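Local coordinates for protein Aac(6')-ib (Escherichia coli, PDB 2BUE) that probably transfers the acetyl group of acetyl-CoA to the 6'-amino group of aminoglycosides such as kanamycin B, conferring antibiotic resistance, at residues L36-L39 against Y40-N44; E66-P70 against S71-Q75; F144-P147 against E148-K151; Q190-Q193 against A194-T198. The protein carries 2 engineered substitutions. All blocks are in the same frame, centred on the assembly; numbering follows the deposited sequence.

Interaction 1. Residues L36-L39 against Y40-N44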
loop_
_atom_site.group_PDB
_atom_site.type_symbol
_atom_site.label_atom_id
_atom_site.label_comp_id
_atom_site.label_asym_id
_atom_site.label_seq_id
_atom_site.Cartn_x
_atom_site.Cartn_y
_atom_site.Cartn_z
ATOM N N LEU A 36 16.939 1.716 -1.737
ATOM C CA LEU A 36 16.540 3.079 -1.376
ATOM C C LEU A 36 16.840 4.076 -2.496
ATOM O O LEU A 36 16.028 4.967 -2.764
ATOM C CB LEU A 36 17.153 3.530 -0.053
ATOM C CG LEU A 36 16.654 2.744 1.171
ATOM C CD1 LEU A 36 17.553 3.041 2.342
ATOM C CD2 LEU A 36 15.203 3.103 1.529
ATOM N N ALA A 37 17.978 3.908 -3.163
ATOM C CA ALA A 37 18.301 4.804 -4.302
ATOM C C ALA A 37 17.247 4.713 -5.403
ATOM O O ALA A 37 16.784 5.755 -5.943
ATOM C CB ALA A 37 19.697 4.474 -4.870
ATOM N N MET A 38 16.863 3.469 -5.713
ATOM C CA MET A 38 15.805 3.185 -6.692
ATOM C C MET A 38 14.463 3.783 -6.255
ATOM O O MET A 38 13.780 4.451 -7.043
ATOM C CB MET A 38 15.680 1.675 -6.909
ATOM C CG MET A 38 14.555 1.288 -7.866
ATOM S SD MET A 38 14.452 -0.504 -8.059
ATOM C CE MET A 38 13.868 -1.046 -6.463
ATOM N N LEU A 39 14.092 3.576 -4.998
ATOM C CA LEU A 39 12.848 4.165 -4.468
ATOM C C LEU A 39 12.856 5.710 -4.571
ATOM O O LEU A 39 11.856 6.325 -4.967
ATOM C CB LEU A 39 12.607 3.677 -3.034
ATOM C CG LEU A 39 11.325 4.202 -2.393
ATOM C CD1 LEU A 39 10.098 3.684 -3.180
ATOM C CD2 LEU A 39 11.315 3.792 -0.908
ATOM N N TYR A 40 13.996 6.319 -4.256
ATOM C CA TYR A 40 14.168 7.771 -4.406
ATOM C C TYR A 40 13.870 8.210 -5.848
ATOM O O TYR A 40 13.082 9.140 -6.084
ATOM C CB TYR A 40 15.585 8.169 -3.959
ATOM C CG TYR A 40 16.038 9.508 -4.500
ATOM C CD1 TYR A 40 15.453 10.706 -4.062
ATOM C CD2 TYR A 40 17.032 9.570 -5.473
ATOM C CE1 TYR A 40 15.882 11.938 -4.589
ATOM C CE2 TYR A 40 17.475 10.791 -5.986
ATOM C CZ TYR A 40 16.902 11.963 -5.544
ATOM O OH TYR A 40 17.317 13.168 -6.048
ATOM N N GLU A 41 14.482 7.527 -6.816
ATOM C CA GLU A 41 14.198 7.812 -8.215
ATOM C C GLU A 41 12.679 7.727 -8.490
ATOM O O GLU A 41 12.093 8.670 -9.043
ATOM C CB GLU A 41 14.990 6.900 -9.151
ATOM C CG GLU A 41 14.638 7.186 -10.594
ATOM C CD GLU A 41 15.457 6.401 -11.609
ATOM O OE1 GLU A 41 16.319 5.586 -11.219
ATOM O OE2 GLU A 41 15.198 6.633 -12.819
ATOM N N TRP A 42 12.064 6.608 -8.085
ATOM C CA TRP A 42 10.612 6.411 -8.261
ATOM C C TRP A 42 9.760 7.526 -7.660
ATOM O O TRP A 42 8.823 8.022 -8.312
ATOM C CB TRP A 42 10.182 5.074 -7.653
ATOM C CG TRP A 42 10.704 3.869 -8.373
ATOM C CD1 TRP A 42 11.401 3.834 -9.555
ATOM C CD2 TRP A 42 10.531 2.516 -7.957
ATOM N NE1 TRP A 42 11.681 2.519 -9.897
ATOM C CE2 TRP A 42 11.153 1.693 -8.929
ATOM C CE3 TRP A 42 9.905 1.916 -6.845
ATOM C CZ2 TRP A 42 11.161 0.284 -8.832
ATOM C CZ3 TRP A 42 9.911 0.513 -6.742
ATOM C CH2 TRP A 42 10.528 -0.286 -7.744
ATOM N N LEU A 43 10.058 7.906 -6.418
ATOM C CA LEU A 43 9.246 8.878 -5.692
ATOM C C LEU A 43 9.303 10.289 -6.298
ATOM O O LEU A 43 8.524 11.167 -5.931
ATOM C CB LEU A 43 9.596 8.901 -4.190
ATOM C CG LEU A 43 9.225 7.618 -3.432
ATOM C CD1 LEU A 43 9.768 7.739 -2.022
ATOM C CD2 LEU A 43 7.690 7.415 -3.409
ATOM N N ASN A 44 10.238 10.483 -7.223
ATOM C CA ASN A 44 10.351 11.741 -7.951
ATOM C C ASN A 44 9.862 11.690 -9.402
ATOM O O ASN A 44 10.046 12.661 -10.174
ATOM C CB ASN A 44 11.797 12.253 -7.846
ATOM C CG ASN A 44 12.089 12.844 -6.471
ATOM O OD1 ASN A 44 11.728 13.992 -6.187
ATOM N ND2 ASN A 44 12.738 12.066 -5.614
#
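Met38 and Trp42 meet side by side, one turn apart on helix 36-43: they run in the same direction, the thioether laid against the indole. Met38 CG sits over one face of the ring system as a CH-pi contact, 4.0 Å from the centroid of the five-membered ring of Trp42 and displaced toward the rim. The sulfur follows in a Met-aromatic contact, meeting the six-membered ring obliquely, with Met38 SD 3.5 Å from Trp42 CZ2. A bend at chi3 (69°) then brings Met38 CE back to the ring, 3.7 Å from Trp42 CH2. Leu39 adds apolar packing: its CD1 lies 4.1 Å from Trp42 CE3, approaching the indole obliquely, and its CG rests on Leu43 CD1. Backbone bonds join Tyr40, Glu41, Trp42 and Leu43 to the carbonyls four residues earlier, for example Trp42 N to Met38 O at 2.9 Å. That same carbonyl oxygen lies over a face of the indole. At the C-terminal end the Asn44 amide turns back on the helix, ND2 giving a bond of 3.0 Å to Tyr40 O with the acceptor close to the amide plane; ND2 also bonds Pro59 O. Tyr92 and Pro89 of strand 88-97 and Ile82 of strand 78-85 pack against this apolar side. The chemistry is thus divided: sulfur, aliphatic carbon and indole attach the helix to the sheet by dispersion, while Glu41, in a salt bridge with Arg45, keeps its charge on the exposed side.

Interaction 2. Residues E66-P70 against S71-Q75. With RIO (ribostamycin), chain C.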
loop_
_atom_site.group_PDB
_atom_site.type_symbol
_atom_site.label_atom_id
_atom_site.label_comp_id
_atom_site.label_asym_id
_atom_site.label_seq_id
_atom_site.Cartn_x
_atom_site.Cartn_y
_atom_site.Cartn_z
ATOM N N GLU A 66 16.386 8.374 5.139
ATOM C CA GLU A 66 16.020 8.566 6.547
ATOM C C GLU A 66 14.636 8.038 6.890
ATOM O O GLU A 66 14.399 7.622 8.035
ATOM C CB GLU A 66 16.088 10.051 6.912
ATOM C CG GLU A 66 17.509 10.580 6.856
ATOM C CD GLU A 66 17.615 12.094 7.003
ATOM O OE1 GLU A 66 16.579 12.794 7.127
ATOM O OE2 GLU A 66 18.770 12.580 7.008
ATOM N N GLN A 67 13.731 8.070 5.918
ATOM C CA GLN A 67 12.315 7.789 6.163
ATOM C C GLN A 67 11.892 6.384 5.762
ATOM O O GLN A 67 10.953 5.826 6.362
ATOM C CB GLN A 67 11.435 8.811 5.448
ATOM C CG GLN A 67 11.577 10.195 6.088
ATOM C CD GLN A 67 10.962 11.310 5.287
ATOM O OE1 GLN A 67 9.917 11.145 4.653
ATOM N NE2 GLN A 67 11.606 12.472 5.322
ATOM N N TYR A 68 12.569 5.823 4.762
ATOM C CA TYR A 68 12.146 4.529 4.200
ATOM C C TYR A 68 13.098 3.369 4.511
ATOM O O TYR A 68 12.846 2.230 4.091
ATOM C CB TYR A 68 11.890 4.606 2.684
ATOM C CG TYR A 68 10.661 5.401 2.308
ATOM C CD1 TYR A 68 9.436 4.751 2.087
ATOM C CD2 TYR A 68 10.718 6.789 2.174
ATOM C CE1 TYR A 68 8.314 5.456 1.715
ATOM C CE2 TYR A 68 9.579 7.529 1.824
ATOM C CZ TYR A 68 8.381 6.849 1.600
ATOM O OH TYR A 68 7.255 7.561 1.247
ATOM N N LEU A 69 14.184 3.638 5.248
ATOM C CA LEU A 69 15.056 2.548 5.683
ATOM C C LEU A 69 14.165 1.554 6.419
ATOM O O LEU A 69 13.396 1.984 7.275
ATOM C CB LEU A 69 16.137 3.076 6.623
ATOM C CG LEU A 69 17.202 2.063 7.064
ATOM C CD1 LEU A 69 18.051 1.570 5.890
ATOM C CD2 LEU A 69 18.055 2.710 8.177
ATOM N N PRO A 70 14.210 0.254 6.033
ATOM C CA PRO A 70 13.278 -0.704 6.647
ATOM C C PRO A 70 13.261 -0.661 8.185
ATOM O O PRO A 70 12.197 -0.721 8.791
ATOM C CB PRO A 70 13.713 -2.058 6.055
ATOM C CG PRO A 70 14.198 -1.692 4.671
ATOM C CD PRO A 70 14.989 -0.375 4.952
ATOM N N SER A 71 14.413 -0.505 8.829
ATOM C CA SER A 71 14.445 -0.407 10.299
ATOM C C SER A 71 13.737 0.831 10.874
ATOM O O SER A 71 13.200 0.795 11.985
ATOM C CB SER A 71 15.890 -0.468 10.803
ATOM O OG SER A 71 16.625 0.628 10.277
ATOM N N VAL A 72 13.729 1.931 10.112
ATOM C CA VAL A 72 13.006 3.143 10.523
ATOM C C VAL A 72 11.496 2.937 10.354
ATOM O O VAL A 72 10.714 3.307 11.225
ATOM C CB VAL A 72 13.466 4.392 9.708
ATOM C CG1 VAL A 72 12.563 5.594 9.974
ATOM C CG2 VAL A 72 14.932 4.751 10.038
ATOM N N LEU A 73 11.105 2.352 9.217
ATOM C CA LEU A 73 9.687 2.059 8.969
ATOM C C LEU A 73 9.161 1.093 10.052
ATOM O O LEU A 73 8.012 1.221 10.504
ATOM C CB LEU A 73 9.499 1.459 7.580
ATOM C CG LEU A 73 9.724 2.424 6.399
ATOM C CD1 LEU A 73 9.635 1.624 5.085
ATOM C CD2 LEU A 73 8.703 3.569 6.468
ATOM N N ALA A 74 10.029 0.183 10.481
ATOM C CA ALA A 74 9.694 -0.818 11.518
ATOM C C ALA A 74 9.241 -0.131 12.792
ATOM O O ALA A 74 8.395 -0.672 13.511
ATOM C CB ALA A 74 10.879 -1.733 11.809
ATOM N N GLN A 75 9.792 1.055 13.081
ATOM C CA GLN A 75 9.426 1.810 14.310
ATOM C C GLN A 75 8.008 2.339 14.275
ATOM O O GLN A 75 7.453 2.714 15.312
ATOM C CB GLN A 75 10.367 2.998 14.562
ATOM C CG GLN A 75 11.811 2.770 14.238
ATOM C CD GLN A 75 12.488 1.757 15.123
ATOM O OE1 GLN A 75 12.135 1.582 16.295
ATOM N NE2 GLN A 75 13.498 1.094 14.572
HETATM O O1 RIO C . 5.037 6.360 3.053
HETATM C C1 RIO C . 5.840 5.929 4.161
HETATM C C2 RIO C . 5.684 6.947 5.298
HETATM O O2 RIO C . 4.389 7.581 5.274
HETATM C C3 RIO C . 3.482 6.853 6.118
HETATM O O3 RIO C . 2.535 6.109 5.324
HETATM C C4 RIO C . 1.120 6.393 5.663
HETATM C C5 RIO C . 0.614 5.498 6.830
HETATM O O4 RIO C . 1.349 5.761 8.012
HETATM C C6 RIO C . -0.892 5.637 7.118
HETATM N N1 RIO C . -1.287 4.608 8.123
HETATM C C7 RIO C . -1.711 5.420 5.817
HETATM C C8 RIO C . -1.249 6.405 4.722
HETATM N N2 RIO C . -2.112 6.218 3.522
HETATM C C9 RIO C . 0.266 6.186 4.379
HETATM O O5 RIO C . 0.603 7.259 3.453
HETATM C C10 RIO C . 1.458 6.848 2.385
HETATM O O6 RIO C . 0.714 6.313 1.318
HETATM C C11 RIO C . -0.125 7.266 0.573
HETATM C C12 RIO C . -0.698 6.480 -0.631
HETATM N N3 RIO C . -1.807 5.615 -0.200
HETATM C C13 RIO C . 0.708 8.491 0.088
HETATM O O7 RIO C . -0.210 9.455 -0.482
HETATM C C14 RIO C . 1.476 9.116 1.278
HETATM O O8 RIO C . 2.252 10.286 0.889
HETATM C C15 RIO C . 2.348 8.060 1.977
HETATM N N4 RIO C . 3.042 8.599 3.147
HETATM C C16 RIO C . 4.372 5.963 7.023
HETATM O O9 RIO C . 4.142 6.381 8.359
HETATM C C17 RIO C . 5.815 6.390 6.698
HETATM O O10 RIO C . 6.159 7.492 7.583
#
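Leu73 turns its CG away from its own carbonyl carbon (chi1 -70°), and with chi2 near 180° its two methyls reach back to the end of helix 61-68. Tyr68 has a similar first torsion, chi1 -70°, which carries its ring out toward the bound ribostamycin. Leu73 CD2 comes to 3.2 Å from Gln67 O, while CD1 lies against Tyr68 O and, obliquely, the tyrosine ring. Val72 sets CG1 3.4 Å from the carbonyl oxygen Glu66 O, while CG2 makes the apolar contact, on Leu69 CB, the two side chains crossing at about a right angle. Leu69 CD2 also touches Ser71 OG. Leu69 is the N-cap of helix 70-74, whose first turn closes with Leu73 N to Leu69 O at 3.0 Å and Ala74 N to Pro70 O; Val72 N adds a weak bond to Leu69 O. At the far end of its ring, Tyr68 OH accepts from ribostamycin O1 at 3.1 Å, and the same oxygen is hydrogen-bonded to Trp52 NE1. The sugar carbon C1 is 3.5 Å from Tyr68 CE1, approaching the ring obliquely. Leu36, Leu39 and Leu43 of helix 36-43 pack on this ring. Apolar contacts thus seat the aromatic body, and the indole N-H steadies its hydroxyl, leaving that oxygen to receive a sugar hydroxyl in the aminoglycoside pocket.

Interaction 3. Residues F144-P147 against E148-K151. With CA (calcium ion), chain D.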
loop_
_atom_site.group_PDB
_atom_site.type_symbol
_atom_site.label_atom_id
_atom_site.label_comp_id
_atom_site.label_asym_id
_atom_site.label_seq_id
_atom_site.Cartn_x
_atom_site.Cartn_y
_atom_site.Cartn_z
ATOM N N PHE A 144 -3.232 -12.051 4.458
ATOM C CA PHE A 144 -4.124 -13.056 5.046
ATOM C C PHE A 144 -3.394 -14.386 5.343
ATOM O O PHE A 144 -3.901 -15.223 6.073
ATOM C CB PHE A 144 -5.372 -13.261 4.192
ATOM C CG PHE A 144 -6.377 -12.130 4.310
ATOM C CD1 PHE A 144 -6.757 -11.645 5.574
ATOM C CD2 PHE A 144 -6.995 -11.601 3.168
ATOM C CE1 PHE A 144 -7.726 -10.621 5.700
ATOM C CE2 PHE A 144 -7.952 -10.562 3.272
ATOM C CZ PHE A 144 -8.311 -10.079 4.523
ATOM N N ASN A 145 -2.205 -14.558 4.789
ATOM C CA ASN A 145 -1.399 -15.739 5.169
ATOM C C ASN A 145 -0.733 -15.576 6.532
ATOM O O ASN A 145 -0.079 -16.499 7.060
ATOM C CB ASN A 145 -0.379 -16.060 4.071
ATOM C CG ASN A 145 -0.994 -16.871 2.949
ATOM O OD1 ASN A 145 -1.987 -17.582 3.172
ATOM N ND2 ASN A 145 -0.412 -16.782 1.733
ATOM N N ASP A 146 -0.914 -14.401 7.126
ATOM C CA ASP A 146 -0.683 -14.259 8.553
ATOM C C ASP A 146 -2.013 -14.490 9.265
ATOM O O ASP A 146 -2.928 -13.648 9.151
ATOM C CB ASP A 146 -0.135 -12.849 8.866
ATOM C CG ASP A 146 0.091 -12.626 10.360
ATOM O OD1 ASP A 146 -0.259 -13.495 11.178
ATOM O OD2 ASP A 146 0.616 -11.554 10.721
ATOM N N PRO A 147 -2.155 -15.628 9.996
ATOM C CA PRO A 147 -3.484 -15.930 10.590
ATOM C C PRO A 147 -3.986 -14.909 11.617
ATOM O O PRO A 147 -5.196 -14.893 11.927
ATOM C CB PRO A 147 -3.294 -17.324 11.231
ATOM C CG PRO A 147 -1.823 -17.440 11.403
ATOM C CD PRO A 147 -1.164 -16.683 10.304
ATOM N N GLU A 148 -3.096 -14.041 12.106
ATOM C CA GLU A 148 -3.487 -13.013 13.059
ATOM C C GLU A 148 -4.252 -11.847 12.393
ATOM O O GLU A 148 -4.891 -11.043 13.073
ATOM C CB GLU A 148 -2.253 -12.475 13.745
ATOM C CG GLU A 148 -1.609 -13.476 14.664
ATOM C CD GLU A 148 -0.479 -12.840 15.427
ATOM O OE1 GLU A 148 -0.579 -11.645 15.757
ATOM O OE2 GLU A 148 0.512 -13.517 15.671
ATOM N N VAL A 149 -4.129 -11.759 11.077
ATOM C CA VAL A 149 -4.703 -10.615 10.336
ATOM C C VAL A 149 -6.200 -10.841 10.114
ATOM O O VAL A 149 -6.615 -11.901 9.652
ATOM C CB VAL A 149 -3.962 -10.432 9.001
ATOM C CG1 VAL A 149 -4.723 -9.413 8.122
ATOM C CG2 VAL A 149 -2.508 -10.006 9.255
ATOM N N THR A 150 -7.009 -9.828 10.422
ATOM C CA THR A 150 -8.478 -9.978 10.416
ATOM C C THR A 150 -9.160 -9.249 9.256
ATOM O O THR A 150 -10.227 -9.653 8.774
ATOM C CB THR A 150 -9.063 -9.403 11.707
ATOM O OG1 THR A 150 -8.562 -8.067 11.910
ATOM C CG2 THR A 150 -8.669 -10.305 12.908
ATOM N N LYS A 151 -8.514 -8.178 8.814
ATOM C CA LYS A 151 -9.133 -7.272 7.839
ATOM C C LYS A 151 -8.035 -6.402 7.255
ATOM O O LYS A 151 -7.094 -6.058 7.978
ATOM C CB LYS A 151 -10.129 -6.361 8.584
ATOM C CG LYS A 151 -10.859 -5.375 7.665
ATOM C CD LYS A 151 -12.006 -4.714 8.431
ATOM C CE LYS A 151 -11.508 -3.670 9.415
ATOM N NZ LYS A 151 -12.628 -3.141 10.317
HETATM CA CA CA D . 2.086 -14.852 14.746
HETATM O O HOH W 1 0.483 -10.201 12.921
HETATM O O HOH W 2 2.097 -13.367 12.837
HETATM O O HOH W 3 2.908 -15.186 16.984
HETATM O O HOH W 4 1.101 -16.696 16.095
#
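The chain reverses between helix 131-144 and strand 151-154 through a type I beta turn from Asp146 to Val149, closed by Val149 N to Asp146 O at 3.0 Å. The Asp146 side chain strengthens the turn: with CG anti to the backbone N (chi1 178°), its carboxylate swings forward and OD1 accepts from Glu148 N at 3.0 Å, the N-H coming from above the carboxylate plane. Val149 CG2 packs on Asp146 CB at 3.7 Å. Its other methyl, CG1, meets Phe144 CD1 at 4.0 Å, side chains at about a right angle, and the edge of that ring faces Lys151 N. On the outer side, Glu148 extends its carboxylate to a calcium ion, OE2 binding it at 2.3 Å. Asp146 takes part through water: water 2, a calcium ligand, donates to Asp146 OD1 at 2.9 Å. Water 1 donates to Asp146 OD2 at 2.6 Å and, weakly, to Glu148 OE1. The two carboxylates are turned 72° apart, with Asp146 OD1 4.6 Å from Glu148 OE2; the cation and waters probably ease the repulsion between them. Arg192 bonds Phe144 O and Val149 O. This is a type I turn with an Asx turn at its start, in the helix-to-strand connection of a GNAT fold, carrying at its tip a surface calcium site with one direct carboxylate ligand and a second carboxylate in the outer shell.

Interaction 4. Residues Q190-Q193 against A194-T198. With CA (calcium ion), chain E.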
loop_
_atom_site.group_PDB
_atom_site.type_symbol
_atom_site.label_atom_id
_atom_site.label_comp_id
_atom_site.label_asym_id
_atom_site.label_seq_id
_atom_site.Cartn_x
_atom_site.Cartn_y
_atom_site.Cartn_z
ATOM N N GLN A 190 -11.378 -4.953 3.184
ATOM C CA GLN A 190 -11.618 -6.313 2.725
ATOM C C GLN A 190 -11.413 -7.221 3.948
ATOM O O GLN A 190 -10.320 -7.270 4.494
ATOM C CB GLN A 190 -10.622 -6.673 1.629
ATOM C CG GLN A 190 -10.906 -8.001 0.990
ATOM C CD GLN A 190 -10.059 -8.302 -0.229
ATOM O OE1 GLN A 190 -9.312 -7.442 -0.771
ATOM N NE2 GLN A 190 -10.196 -9.524 -0.708
ATOM N N THR A 191 -12.464 -7.907 4.401
ATOM C CA THR A 191 -12.366 -8.766 5.592
ATOM C C THR A 191 -11.841 -10.150 5.213
ATOM O O THR A 191 -11.934 -10.567 4.064
ATOM C CB THR A 191 -13.746 -8.975 6.266
ATOM O OG1 THR A 191 -14.607 -9.678 5.354
ATOM C CG2 THR A 191 -14.374 -7.603 6.670
ATOM N N ARG A 192 -11.341 -10.885 6.209
ATOM C CA ARG A 192 -10.890 -12.238 5.955
ATOM C C ARG A 192 -12.054 -13.077 5.453
ATOM O O ARG A 192 -11.866 -13.854 4.550
ATOM C CB ARG A 192 -10.284 -12.866 7.207
ATOM C CG ARG A 192 -9.826 -14.306 6.948
ATOM C CD ARG A 192 -9.185 -14.920 8.183
ATOM N NE ARG A 192 -7.876 -14.331 8.480
ATOM C CZ ARG A 192 -6.732 -14.678 7.880
ATOM N NH1 ARG A 192 -6.718 -15.600 6.916
ATOM N NH2 ARG A 192 -5.595 -14.051 8.220
ATOM N N GLN A 193 -13.248 -12.895 6.030
ATOM C CA GLN A 193 -14.427 -13.682 5.600
ATOM C C GLN A 193 -14.735 -13.458 4.117
ATOM O O GLN A 193 -15.016 -14.413 3.377
ATOM C CB GLN A 193 -15.653 -13.374 6.460
ATOM C CG GLN A 193 -16.850 -14.328 6.167
ATOM C CD GLN A 193 -18.065 -14.100 7.078
ATOM O OE1 GLN A 193 -18.595 -12.979 7.179
ATOM N NE2 GLN A 193 -18.529 -15.179 7.727
ATOM N N ALA A 194 -14.646 -12.198 3.675
ATOM C CA ALA A 194 -14.842 -11.882 2.254
ATOM C C ALA A 194 -13.823 -12.565 1.364
ATOM O O ALA A 194 -14.177 -13.112 0.311
ATOM C CB ALA A 194 -14.820 -10.342 2.025
ATOM N N PHE A 195 -12.556 -12.537 1.788
ATOM C CA PHE A 195 -11.457 -13.152 1.051
ATOM C C PHE A 195 -11.701 -14.666 0.908
ATOM O O PHE A 195 -11.519 -15.232 -0.176
ATOM C CB PHE A 195 -10.130 -12.870 1.780
ATOM C CG PHE A 195 -8.940 -13.473 1.123
ATOM C CD1 PHE A 195 -8.351 -12.863 0.020
ATOM C CD2 PHE A 195 -8.396 -14.680 1.612
ATOM C CE1 PHE A 195 -7.215 -13.426 -0.595
ATOM C CE2 PHE A 195 -7.276 -15.250 1.014
ATOM C CZ PHE A 195 -6.681 -14.636 -0.096
ATOM N N GLU A 196 -12.102 -15.299 2.008
ATOM C CA GLU A 196 -12.432 -16.741 2.019
ATOM C C GLU A 196 -13.556 -17.054 1.033
ATOM O O GLU A 196 -13.423 -17.945 0.188
ATOM C CB GLU A 196 -12.850 -17.182 3.424
ATOM C CG GLU A 196 -11.699 -17.203 4.447
ATOM C CD GLU A 196 -12.185 -17.339 5.872
ATOM O OE1 GLU A 196 -13.416 -17.356 6.111
ATOM O OE2 GLU A 196 -11.344 -17.402 6.781
ATOM N N ARG A 197 -14.644 -16.285 1.125
ATOM C CA ARG A 197 -15.827 -16.505 0.276
ATOM C C ARG A 197 -15.507 -16.370 -1.196
ATOM O O ARG A 197 -16.065 -17.106 -2.030
ATOM C CB ARG A 197 -16.956 -15.558 0.667
ATOM C CG ARG A 197 -17.626 -15.897 1.979
ATOM C CD ARG A 197 -18.812 -14.956 2.241
ATOM N NE ARG A 197 -18.508 -13.814 3.121
ATOM C CZ ARG A 197 -18.382 -12.543 2.723
ATOM N NH1 ARG A 197 -18.498 -12.210 1.442
ATOM N NH2 ARG A 197 -18.123 -11.594 3.614
ATOM N N THR A 198 -14.587 -15.469 -1.532
ATOM C CA THR A 198 -14.282 -15.192 -2.935
ATOM C C THR A 198 -13.162 -16.033 -3.526
ATOM O O THR A 198 -12.812 -15.852 -4.698
ATOM C CB THR A 198 -14.026 -13.692 -3.201
ATOM O OG1 THR A 198 -12.922 -13.246 -2.402
ATOM C CG2 THR A 198 -15.288 -12.870 -2.860
HETATM CA CA CA E . -17.396 -19.004 -2.482
HETATM O O HOH W 5 -18.486 -17.522 -3.892
#
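Thr191 meets Ala194 in the capping bond that starts helix 192-197. A chi1 of 64° turns its OG1 back over the main chain, toward the N-H groups of the first turn, where it accepts from Ala194 N at 3.0 Å, with an N-H...O angle of 160°. The methyl of Ala194 lies close by, CB 3.4 Å from the same oxygen. Main-chain bonds continue the helix from Phe195 N to Thr191 O, Glu196 N to Arg192 O and Arg197 N to Gln193 O. At the other end Ala194 O takes two donors, Thr198 N and Thr198 OG1, each at 3.0 Å and from opposite faces of the carbonyl plane. Among longer side chains, contact is mostly between charged or polar ends and aliphatic stems. Arg197 bends at chi3 and folds its guanidinium back over the helix, one face above Gln193 O, with NE 3.5 Å from Gln193 CG. Glu196 OE2 lies 3.5 Å from Arg192 CG, alongside the stem; the charged ends stay apart, Arg192 NE 4.9 Å from Glu196 OE2, consistent with the guanidinium being turned toward the 144-151 turn. On the buried side, the side-chain amide of Gln190 meets the edge of the Phe195 ring, which also packs on Phe144 and Val140. Metal coordination closes the segment: Arg197 O binds a calcium ion at 2.4 Å, together with water 5 and the main-chain oxygens of Ser200 and the C-terminal Ala202. The whole is a threonine N-capped C-terminal helix, following the strand 183-191 of the GNAT sheet and leading into a calcium site built from main-chain oxygens.

How the interactions relate
All four contacts are local and follow in series along the chain, none nesting or crossing. Interaction 1 lies within helix 36-43; interaction 2 spans the break between helices 61-68 and 70-74. They meet directly, Leu36 CD1 lying 3.9 Å from Leu69 CD1, joining the two helical parts beside the aminoglycoside. Interaction 3 closes the turn from helix 131-144 to strand 151-154, and interaction 4 the passage from strand 183-191 into helix 192-197. These two also touch, Arg192 of interaction 4 joining it to the turn of interaction 3. Interactions 1 and 4 lie on opposite sides of the chain's centre, their own centres about 34 Å apart.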